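Local coordinates for protein alpha-L-rhamnosidase (Streptomyces avermitilis, PDB 3W5M) that hydrolyses terminal non-reducing alpha-L-rhamnose residues from citrus flavonoids and gum arabic, and holds a second rhamnose in a calcium-dependent carbohydrate-binding module, at residues 159-167 with 249-257; 988-999 with 1011-1022. All coordinates share one frame; numbering follows the deposited sequence. Where two conformers were deposited one is given.

Contact 1: 159-167 with 249-257; sequences FRRTVDLPD and KKIFSDASW
Arg161 reaches from strand 156-165 across the gap between the two sheets of a beta-sandwich, the CBM67 module, to the end of strand 247-252 and the turn after it. The strand segments run antiparallel with axes 9.6 Å apart, so side chains rather than backbone bonds join them. Arg161, described here in one of its two modelled conformers, starts over the face of Trp257, its CB 3.5 Å from CD2. With CG anti to the backbone N (chi1 -170°), near Ser256 O, and the chain extended to NE, CD stays over the same face and makes a CH-pi contact, 3.5 Å from the centroid of the five-membered ring. NE and NH2 pass Ser256 CB. The guanidinium stands nearly upright to the indole and is sandwiched, Ser256 CB over the centre of one face and Ile251 CG2 nearer the rim of the other. NH1 makes a salt bridge to Asp254 OD1, 3.2 Å away but well out of the guanidinium plane, a pairing of charge without an aimed N-H. That same OD1 takes the backbone N of Ser256 in an Asx turn, which would help fix the carboxylate. Farther along, Ile251 continues the apolar layer, its CG2 against Val163 CG1 and its CG1 against Leu165 CD2, while Trp236 meets the rings of Phe159 and Trp257 edge-to-face. Trp257 NE1 donates to Phe252 O at 2.9 Å, which ties the indole to the strand end. A water accepts from Arg161 NH1 at 2.8 Å and from Phe252 N, and donates to Asp254 OD2.

Contact 2: 988-999 with 1011-1022; sequences TTAEVWIPADHP and RAEDGCAVFEVG
Ala996 N donates to Gly1015 O at 2.7 Å, nearly straight and in the carbonyl plane, at one end of a ladder of seven backbone hydrogen bonds between 988-999 and 1011-1022. Phe1019 N to Val992 O, also 2.7 Å and in plane, lies in its middle; Ala1017 N to Ile994 O is the most bent, at 138°. Next come the charges on the face carrying Glu991 and Trp993. Arg1011 NE donates in its own plane to Glu1013 OE1, while NH2 makes only a long salt bridge, 3.8 Å, to Glu991 OE2; a water donates to that OE2, its link to NH2 being weak and doubtful. Glu991 OE1 accepts Trp993 NE1 at 2.8 Å from above the carboxylate plane, and this bond holds the indole along the strand. These strands belong to a five-stranded mixed sheet in the C-terminal beta-sandwich: 989-995 pairs antiparallel with 1016-1021, which a type I' turn at Glu1013-Cys1016 links to 1008-1013 as a beta hairpin. Trp993 CG stands anti to the carbonyl carbon (chi1 -60°), which lays the indole beside Val1018, whose CG2 makes a CH-pi contact over one face, 3.9 Å from the centroid of the six-membered ring; Cys1016 SG meets the ring's edge in plane, and Glu1013 OE1 comes to CH2. Arg946 adds a cation-pi contact to the ring and a salt bridge to Asp1014. Were Trp993 replaced by alanine, Val1018 CG2 and Cys1016 SG would probably lose their aromatic partner, and Glu991 OE1 the indole N-H that helps hold it. On the other face Ala990, Val992 and Ile994 pack with Val1021 and Phe1019 and meet strands 977-984 and 1024-1030. There Ile994 CG1 touches the edge of the Phe1019 ring at CE2, 3.8 Å away.

How the contacts relate
Contact 1 and contact 2 belong to separate beta domains on opposite sides of the chain's centre, with centres about 88 Å apart and nearest atoms about 68 Å apart, so neither touches the other. They also differ in kind: 159-167 and 249-257 meet through side chains between two sheets, whereas 988-999 and 1011-1022 are neighbours within one sheet. Contact 1 lies nearer to a ligand site. The side chain of Phe159 is about 13 Å from the bound calcium and about 11 Å from that of Asp179, which binds both calcium and rhamnose. Contact 2 lies away from the annotated sites, including the rhamnose site with Glu636, the probable proton donor, and Glu895, the probable acceptor.

Contact 1: 159-167 with 249-257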
loop_
_atom_site.group_PDB
_atom_site.type_symbol
_atom_site.label_atom_id
_atom_site.label_comp_id
_atom_site.label_asym_id
_atom_site.label_seq_id
_atom_site.Cartn_x
_atom_site.Cartn_y
_atom_site.Cartn_z
ATOM N N PHE A 159 -12.878 -26.426 -36.768
ATOM C CA PHE A 159 -13.143 -25.336 -37.707
ATOM C C PHE A 159 -11.910 -25.047 -38.533
ATOM O O PHE A 159 -10.790 -25.059 -37.984
ATOM C CB PHE A 159 -13.487 -24.055 -36.947
ATOM C CG PHE A 159 -14.669 -24.222 -36.020
ATOM C CD1 PHE A 159 -14.474 -24.794 -34.769
ATOM C CD2 PHE A 159 -15.966 -23.886 -36.422
ATOM C CE1 PHE A 159 -15.550 -25.006 -33.906
ATOM C CE2 PHE A 159 -17.041 -24.084 -35.549
ATOM C CZ PHE A 159 -16.832 -24.641 -34.312
ATOM N N ARG A 160 -12.146 -24.750 -39.808
ATOM C CA ARG A 160 -11.089 -24.355 -40.737
ATOM C C ARG A 160 -11.500 -23.186 -41.594
ATOM O O ARG A 160 -12.682 -23.046 -41.957
ATOM C CB ARG A 160 -10.755 -25.523 -41.680
ATOM C CG ARG A 160 -9.922 -26.637 -41.062
ATOM C CD ARG A 160 -9.693 -27.815 -42.026
ATOM N NE ARG A 160 -9.199 -27.403 -43.347
ATOM C CZ ARG A 160 -7.915 -27.298 -43.670
ATOM N NH1 ARG A 160 -6.974 -27.576 -42.783
ATOM N NH2 ARG A 160 -7.570 -26.933 -44.907
ATOM N N ARG A 161 -10.512 -22.372 -41.962
ATOM C CA ARG A 161 -10.711 -21.344 -42.977
ATOM C C ARG A 161 -9.395 -21.043 -43.661
ATOM O O ARG A 161 -8.364 -20.876 -43.034
ATOM C CB ARG A 161 -11.318 -20.051 -42.423
ATOM C CG ARG A 161 -11.748 -19.087 -43.523
ATOM C CD ARG A 161 -12.467 -17.853 -43.013
ATOM N NE ARG A 161 -12.588 -16.845 -44.063
ATOM C CZ ARG A 161 -13.199 -15.679 -43.906
ATOM N NH1 ARG A 161 -13.761 -15.370 -42.742
ATOM N NH2 ARG A 161 -13.259 -14.832 -44.926
ATOM N N THR A 162 -9.454 -21.027 -44.979
ATOM C CA THR A 162 -8.304 -20.593 -45.770
ATOM C C THR A 162 -8.609 -19.215 -46.313
ATOM O O THR A 162 -9.615 -19.039 -47.001
ATOM C CB THR A 162 -7.991 -21.575 -46.913
ATOM O OG1 THR A 162 -7.655 -22.843 -46.346
ATOM C CG2 THR A 162 -6.809 -21.052 -47.755
ATOM N N VAL A 163 -7.736 -18.256 -45.992
ATOM C CA VAL A 163 -7.895 -16.841 -46.388
ATOM C C VAL A 163 -6.686 -16.315 -47.149
ATOM O O VAL A 163 -5.542 -16.652 -46.827
ATOM C CB VAL A 163 -8.139 -15.920 -45.171
ATOM C CG1 VAL A 163 -9.581 -16.026 -44.725
ATOM C CG2 VAL A 163 -7.163 -16.195 -44.020
ATOM N N ASP A 164 -6.961 -15.476 -48.146
ATOM C CA ASP A 164 -5.947 -14.892 -49.011
ATOM C C ASP A 164 -5.610 -13.515 -48.428
ATOM O O ASP A 164 -6.426 -12.591 -48.456
ATOM C CB ASP A 164 -6.496 -14.776 -50.441
ATOM C CG ASP A 164 -5.417 -14.467 -51.476
ATOM O OD1 ASP A 164 -4.257 -14.227 -51.106
ATOM O OD2 ASP A 164 -5.735 -14.468 -52.687
ATOM N N LEU A 165 -4.413 -13.391 -47.873
ATOM C CA LEU A 165 -4.022 -12.160 -47.175
ATOM C C LEU A 165 -3.238 -11.233 -48.105
ATOM O O LEU A 165 -2.582 -11.715 -49.022
ATOM C CB LEU A 165 -3.195 -12.502 -45.933
ATOM C CG LEU A 165 -3.841 -13.502 -44.957
ATOM C CD1 LEU A 165 -2.981 -13.630 -43.715
ATOM C CD2 LEU A 165 -5.260 -13.062 -44.584
ATOM N N PRO A 166 -3.288 -9.899 -47.853
ATOM C CA PRO A 166 -2.675 -8.963 -48.799
ATOM C C PRO A 166 -1.154 -8.948 -48.723
ATOM O O PRO A 166 -0.540 -9.518 -47.797
ATOM C CB PRO A 166 -3.241 -7.600 -48.366
ATOM C CG PRO A 166 -3.567 -7.763 -46.920
ATOM C CD PRO A 166 -3.967 -9.204 -46.739
ATOM N N ASP A 167 -0.544 -8.301 -49.707
ATOM C CA ASP A 167 0.891 -8.098 -49.715
ATOM C C ASP A 167 1.354 -7.059 -48.696
ATOM O O ASP A 167 0.561 -6.226 -48.231
ATOM C CB ASP A 167 1.335 -7.653 -51.114
ATOM C CG ASP A 167 1.045 -8.692 -52.182
ATOM O OD1 ASP A 167 1.124 -9.903 -51.902
ATOM O OD2 ASP A 167 0.743 -8.300 -53.320
ATOM N N LYS A 249 -6.836 -4.754 -42.799
ATOM C CA LYS A 249 -7.773 -5.745 -43.324
ATOM C C LYS A 249 -8.168 -6.661 -42.156
ATOM O O LYS A 249 -7.298 -7.130 -41.410
ATOM C CB LYS A 249 -7.132 -6.537 -44.461
ATOM C CG LYS A 249 -7.812 -7.855 -44.814
ATOM C CD LYS A 249 -8.952 -7.697 -45.823
ATOM C CE LYS A 249 -9.431 -9.049 -46.340
ATOM N NZ LYS A 249 -8.288 -9.895 -46.796
ATOM N N LYS A 250 -9.470 -6.899 -41.987
ATOM C CA LYS A 250 -9.936 -7.778 -40.909
ATOM C C LYS A 250 -10.561 -9.058 -41.453
ATOM O O LYS A 250 -11.316 -9.008 -42.417
ATOM C CB LYS A 250 -10.936 -7.042 -40.024
ATOM C CG LYS A 250 -10.306 -5.925 -39.196
ATOM C CD LYS A 250 -11.353 -5.247 -38.342
ATOM C CE LYS A 250 -10.832 -3.936 -37.789
ATOM N NZ LYS A 250 -11.626 -3.584 -36.586
ATOM N N ILE A 251 -10.236 -10.198 -40.843
ATOM C CA ILE A 251 -10.865 -11.477 -41.150
ATOM C C ILE A 251 -11.651 -11.873 -39.896
ATOM O O ILE A 251 -11.096 -11.858 -38.795
ATOM C CB ILE A 251 -9.806 -12.589 -41.428
ATOM C CG1 ILE A 251 -8.836 -12.216 -42.578
ATOM C CG2 ILE A 251 -10.449 -13.954 -41.671
ATOM C CD1 ILE A 251 -9.472 -11.757 -43.863
ATOM N N PHE A 252 -12.923 -12.233 -40.064
ATOM C CA PHE A 252 -13.761 -12.570 -38.906
ATOM C C PHE A 252 -14.068 -14.041 -38.802
ATOM O O PHE A 252 -13.962 -14.762 -39.790
ATOM C CB PHE A 252 -15.100 -11.837 -39.047
ATOM C CG PHE A 252 -14.965 -10.346 -39.132
ATOM C CD1 PHE A 252 -14.538 -9.613 -38.025
ATOM C CD2 PHE A 252 -15.260 -9.670 -40.313
ATOM C CE1 PHE A 252 -14.436 -8.227 -38.086
ATOM C CE2 PHE A 252 -15.145 -8.282 -40.381
ATOM C CZ PHE A 252 -14.724 -7.572 -39.267
ATOM N N SER A 253 -14.489 -14.481 -37.608
ATOM C CA SER A 253 -15.202 -15.745 -37.468
ATOM C C SER A 253 -16.630 -15.512 -38.009
ATOM O O SER A 253 -17.312 -14.531 -37.644
ATOM C CB SER A 253 -15.231 -16.197 -36.004
ATOM O OG SER A 253 -15.611 -15.106 -35.154
ATOM N N ASP A 254 -17.058 -16.382 -38.912
ATOM C CA ASP A 254 -18.338 -16.184 -39.624
ATOM C C ASP A 254 -18.629 -17.441 -40.455
ATOM O O ASP A 254 -17.911 -18.437 -40.318
ATOM C CB ASP A 254 -18.368 -14.876 -40.455
ATOM C CG ASP A 254 -17.312 -14.832 -41.566
ATOM O OD1 ASP A 254 -16.876 -15.882 -42.061
ATOM O OD2 ASP A 254 -16.918 -13.709 -41.944
ATOM N N ALA A 255 -19.692 -17.421 -41.275
ATOM C CA ALA A 255 -20.113 -18.621 -42.033
ATOM C C ALA A 255 -19.189 -18.993 -43.215
ATOM O O ALA A 255 -19.403 -20.007 -43.893
ATOM C CB ALA A 255 -21.568 -18.477 -42.513
ATOM N N SER A 256 -18.182 -18.171 -43.468
ATOM C CA SER A 256 -17.129 -18.546 -44.429
ATOM C C SER A 256 -16.184 -19.641 -43.902
ATOM O O SER A 256 -15.364 -20.181 -44.676
ATOM C CB SER A 256 -16.342 -17.303 -44.845
ATOM O OG SER A 256 -17.208 -16.435 -45.562
ATOM N N TRP A 257 -16.267 -19.953 -42.602
ATOM C CA TRP A 257 -15.473 -21.021 -41.999
ATOM C C TRP A 257 -16.200 -22.324 -42.200
ATOM O O TRP A 257 -17.432 -22.348 -42.198
ATOM C CB TRP A 257 -15.287 -20.818 -40.490
ATOM C CG TRP A 257 -14.345 -19.697 -40.130
ATOM C CD1 TRP A 257 -14.516 -18.349 -40.359
ATOM C CD2 TRP A 257 -13.105 -19.834 -39.446
ATOM N NE1 TRP A 257 -13.445 -17.653 -39.854
ATOM C CE2 TRP A 257 -12.561 -18.540 -39.299
ATOM C CE3 TRP A 257 -12.383 -20.937 -38.954
ATOM C CZ2 TRP A 257 -11.308 -18.313 -38.678
ATOM C CZ3 TRP A 257 -11.143 -20.710 -38.331
ATOM C CH2 TRP A 257 -10.627 -19.413 -38.208
HETATM O O HOH W 1 -14.240 -12.568 -42.571
#

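Contact 2: 988-999 with 1011-1022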
loop_
_atom_site.group_PDB
_atom_site.type_symbol
_atom_site.label_atom_id
_atom_site.label_comp_id
_atom_site.label_asym_id
_atom_site.label_seq_id
_atom_site.Cartn_x
_atom_site.Cartn_y
_atom_site.Cartn_z
ATOM N N THR A 988 9.093 18.147 27.573
ATOM C CA THR A 988 8.394 16.911 27.947
ATOM C C THR A 988 8.925 16.490 29.311
ATOM O O THR A 988 9.940 17.023 29.772
ATOM C CB THR A 988 8.542 15.767 26.887
ATOM O OG1 THR A 988 9.808 15.127 27.011
ATOM C CG2 THR A 988 8.381 16.287 25.472
ATOM N N THR A 989 8.229 15.573 29.967
ATOM C CA THR A 989 8.704 15.003 31.227
ATOM C C THR A 989 8.647 13.481 31.138
ATOM O O THR A 989 8.134 12.925 30.157
ATOM C CB THR A 989 7.820 15.429 32.403
ATOM O OG1 THR A 989 6.486 14.972 32.150
ATOM C CG2 THR A 989 7.846 16.947 32.613
ATOM N N ALA A 990 9.165 12.803 32.158
ATOM C CA ALA A 990 9.128 11.347 32.192
ATOM C C ALA A 990 8.788 10.831 33.580
ATOM O O ALA A 990 9.056 11.496 34.583
ATOM C CB ALA A 990 10.456 10.785 31.750
ATOM N N GLU A 991 8.183 9.651 33.605
ATOM C CA GLU A 991 8.048 8.863 34.816
ATOM C C GLU A 991 8.893 7.614 34.630
ATOM O O GLU A 991 8.667 6.850 33.707
ATOM C CB GLU A 991 6.602 8.497 35.017
ATOM C CG GLU A 991 6.340 7.643 36.236
ATOM C CD GLU A 991 4.889 7.223 36.296
ATOM O OE1 GLU A 991 4.522 6.250 35.589
ATOM O OE2 GLU A 991 4.122 7.878 37.037
ATOM N N VAL A 992 9.878 7.425 35.500
ATOM C CA VAL A 992 10.859 6.369 35.336
ATOM C C VAL A 992 10.656 5.344 36.447
ATOM O O VAL A 992 10.488 5.714 37.608
ATOM C CB VAL A 992 12.285 6.934 35.359
ATOM C CG1 VAL A 992 13.322 5.838 35.143
ATOM C CG2 VAL A 992 12.437 8.007 34.284
ATOM N N TRP A 993 10.625 4.067 36.066
ATOM C CA TRP A 993 10.488 2.952 37.007
ATOM C C TRP A 993 11.757 2.128 36.976
ATOM O O TRP A 993 12.132 1.612 35.918
ATOM C CB TRP A 993 9.334 2.057 36.607
ATOM C CG TRP A 993 8.029 2.721 36.572
ATOM C CD1 TRP A 993 7.661 3.783 35.788
ATOM C CD2 TRP A 993 6.869 2.364 37.337
ATOM N NE1 TRP A 993 6.344 4.112 36.021
ATOM C CE2 TRP A 993 5.832 3.262 36.968
ATOM C CE3 TRP A 993 6.605 1.380 38.302
ATOM C CZ2 TRP A 993 4.552 3.202 37.527
ATOM C CZ3 TRP A 993 5.333 1.324 38.862
ATOM C CH2 TRP A 993 4.319 2.233 38.469
ATOM N N ILE A 994 12.425 2.005 38.123
ATOM C CA ILE A 994 13.680 1.262 38.195
ATOM C C ILE A 994 13.518 0.086 39.148
ATOM O O ILE A 994 13.388 0.313 40.350
ATOM C CB ILE A 994 14.838 2.142 38.722
ATOM C CG1 ILE A 994 14.898 3.481 37.992
ATOM C CG2 ILE A 994 16.171 1.400 38.630
ATOM C CD1 ILE A 994 15.473 3.387 36.595
ATOM N N PRO A 995 13.512 -1.168 38.625
ATOM C CA PRO A 995 13.414 -2.330 39.519
ATOM C C PRO A 995 14.521 -2.306 40.569
ATOM O O PRO A 995 15.702 -2.093 40.239
ATOM C CB PRO A 995 13.557 -3.542 38.573
ATOM C CG PRO A 995 13.996 -2.988 37.252
ATOM C CD PRO A 995 13.484 -1.574 37.207
ATOM N N ALA A 996 14.122 -2.473 41.829
ATOM C CA ALA A 996 15.063 -2.424 42.943
ATOM C C ALA A 996 14.599 -3.285 44.108
ATOM O O ALA A 996 13.446 -3.172 44.544
ATOM C CB ALA A 996 15.279 -0.984 43.400
ATOM N N ASP A 997 15.502 -4.142 44.594
ATOM C CA ASP A 997 15.310 -4.884 45.849
ATOM C C ASP A 997 14.997 -3.915 46.984
ATOM O O ASP A 997 14.001 -4.076 47.688
ATOM C CB ASP A 997 16.563 -5.696 46.210
ATOM C CG ASP A 997 16.717 -6.959 45.375
ATOM O OD1 ASP A 997 15.736 -7.730 45.236
ATOM O OD2 ASP A 997 17.837 -7.186 44.873
ATOM N N HIS A 998 15.859 -2.912 47.146
ATOM C CA HIS A 998 15.617 -1.818 48.080
ATOM C C HIS A 998 15.419 -0.498 47.310
ATOM O O HIS A 998 16.395 0.097 46.844
ATOM C CB HIS A 998 16.770 -1.695 49.081
ATOM C CG HIS A 998 16.950 -2.895 49.961
ATOM N ND1 HIS A 998 16.058 -3.227 50.959
ATOM C CD2 HIS A 998 17.929 -3.828 50.004
ATOM C CE1 HIS A 998 16.476 -4.320 51.574
ATOM N NE2 HIS A 998 17.609 -4.705 51.014
ATOM N N PRO A 999 14.153 -0.048 47.163
ATOM C CA PRO A 999 13.813 1.165 46.407
ATOM C C PRO A 999 14.610 2.441 46.741
ATOM O O PRO A 999 15.217 3.019 45.836
ATOM C CB PRO A 999 12.321 1.337 46.695
ATOM C CG PRO A 999 11.843 -0.072 46.796
ATOM C CD PRO A 999 12.935 -0.781 47.559
ATOM N N ARG A 1011 7.769 7.341 44.836
ATOM C CA ARG A 1011 7.199 6.150 45.489
ATOM C C ARG A 1011 7.857 4.826 45.105
ATOM O O ARG A 1011 8.554 4.730 44.082
ATOM C CB ARG A 1011 5.675 6.064 45.262
ATOM C CG ARG A 1011 5.256 5.726 43.843
ATOM C CD ARG A 1011 3.788 6.011 43.603
ATOM N NE ARG A 1011 3.376 5.574 42.269
ATOM C CZ ARG A 1011 3.398 6.342 41.179
ATOM N NH1 ARG A 1011 3.808 7.602 41.248
ATOM N NH2 ARG A 1011 3.010 5.849 40.012
ATOM N N ALA A 1012 7.632 3.819 45.951
ATOM C CA ALA A 1012 7.891 2.425 45.606
ATOM C C ALA A 1012 6.582 1.765 45.157
ATOM O O ALA A 1012 5.520 1.979 45.753
ATOM C CB ALA A 1012 8.506 1.681 46.781
ATOM N N GLU A 1013 6.666 1.001 44.072
ATOM C CA GLU A 1013 5.542 0.226 43.554
ATOM C C GLU A 1013 6.092 -0.953 42.741
ATOM O O GLU A 1013 7.155 -0.833 42.100
ATOM C CB GLU A 1013 4.602 1.103 42.706
ATOM C CG GLU A 1013 3.201 0.530 42.532
ATOM C CD GLU A 1013 2.285 1.375 41.654
ATOM O OE1 GLU A 1013 2.462 2.614 41.575
ATOM O OE2 GLU A 1013 1.360 0.789 41.044
ATOM N N ASP A 1014 5.375 -2.081 42.801
ATOM C CA ASP A 1014 5.710 -3.319 42.068
ATOM C C ASP A 1014 7.215 -3.592 41.925
ATOM O O ASP A 1014 7.684 -3.950 40.841
ATOM C CB ASP A 1014 5.044 -3.354 40.677
ATOM C CG ASP A 1014 3.589 -2.895 40.691
ATOM O OD1 ASP A 1014 2.930 -2.947 41.753
ATOM O OD2 ASP A 1014 3.100 -2.480 39.616
ATOM N N GLY A 1015 7.963 -3.407 43.013
ATOM C CA GLY A 1015 9.382 -3.767 43.053
ATOM C C GLY A 1015 10.326 -2.748 42.441
ATOM O O GLY A 1015 11.508 -3.038 42.214
ATOM N N CYS A 1016 9.810 -1.551 42.164
ATOM C CA CYS A 1016 10.639 -0.474 41.630
ATOM C C CYS A 1016 10.468 0.877 42.324
ATOM O O CYS A 1016 9.404 1.200 42.862
ATOM C CB CYS A 1016 10.502 -0.314 40.100
ATOM S SG CYS A 1016 9.216 -1.238 39.237
ATOM N N ALA A 1017 11.550 1.643 42.316
ATOM C CA ALA A 1017 11.510 3.061 42.626
ATOM C C ALA A 1017 10.892 3.780 41.423
ATOM O O ALA A 1017 11.255 3.500 40.274
ATOM C CB ALA A 1017 12.917 3.577 42.890
ATOM N N VAL A 1018 9.943 4.674 41.693
ATOM C CA VAL A 1018 9.304 5.480 40.663
ATOM C C VAL A 1018 9.830 6.899 40.791
ATOM O O VAL A 1018 9.715 7.516 41.856
ATOM C CB VAL A 1018 7.771 5.515 40.848
ATOM C CG1 VAL A 1018 7.106 6.352 39.761
ATOM C CG2 VAL A 1018 7.198 4.104 40.899
ATOM N N PHE A 1019 10.393 7.422 39.703
ATOM C CA PHE A 1019 10.925 8.774 39.684
ATOM C C PHE A 1019 10.113 9.668 38.753
ATOM O O PHE A 1019 9.521 9.191 37.772
ATOM C CB PHE A 1019 12.384 8.753 39.241
ATOM C CG PHE A 1019 13.291 8.031 40.185
ATOM C CD1 PHE A 1019 13.788 8.668 41.317
ATOM C CD2 PHE A 1019 13.660 6.711 39.946
ATOM C CE1 PHE A 1019 14.632 8.003 42.196
ATOM C CE2 PHE A 1019 14.514 6.039 40.820
ATOM C CZ PHE A 1019 15.004 6.686 41.945
ATOM N N GLU A 1020 10.056 10.958 39.070
ATOM C CA GLU A 1020 9.532 11.947 38.128
ATOM C C GLU A 1020 10.697 12.797 37.734
ATOM O O GLU A 1020 11.452 13.227 38.591
ATOM C CB GLU A 1020 8.452 12.811 38.771
ATOM C CG GLU A 1020 7.225 12.003 39.152
ATOM C CD GLU A 1020 6.025 12.858 39.519
ATOM O OE1 GLU A 1020 6.209 13.888 40.214
ATOM O OE2 GLU A 1020 4.898 12.485 39.112
ATOM N N VAL A 1021 10.863 13.027 36.443
ATOM C CA VAL A 1021 12.031 13.741 35.949
ATOM C C VAL A 1021 11.623 14.654 34.773
ATOM O O VAL A 1021 10.666 14.368 34.061
ATOM C CB VAL A 1021 13.170 12.734 35.614
ATOM C CG1 VAL A 1021 12.915 11.991 34.319
ATOM C CG2 VAL A 1021 14.548 13.399 35.592
ATOM N N GLY A 1022 12.325 15.768 34.606
ATOM C CA GLY A 1022 12.079 16.655 33.474
ATOM C C GLY A 1022 12.922 16.199 32.308
ATOM O O GLY A 1022 13.379 15.052 32.280
HETATM O O HOH W 2 2.027 6.294 37.711
#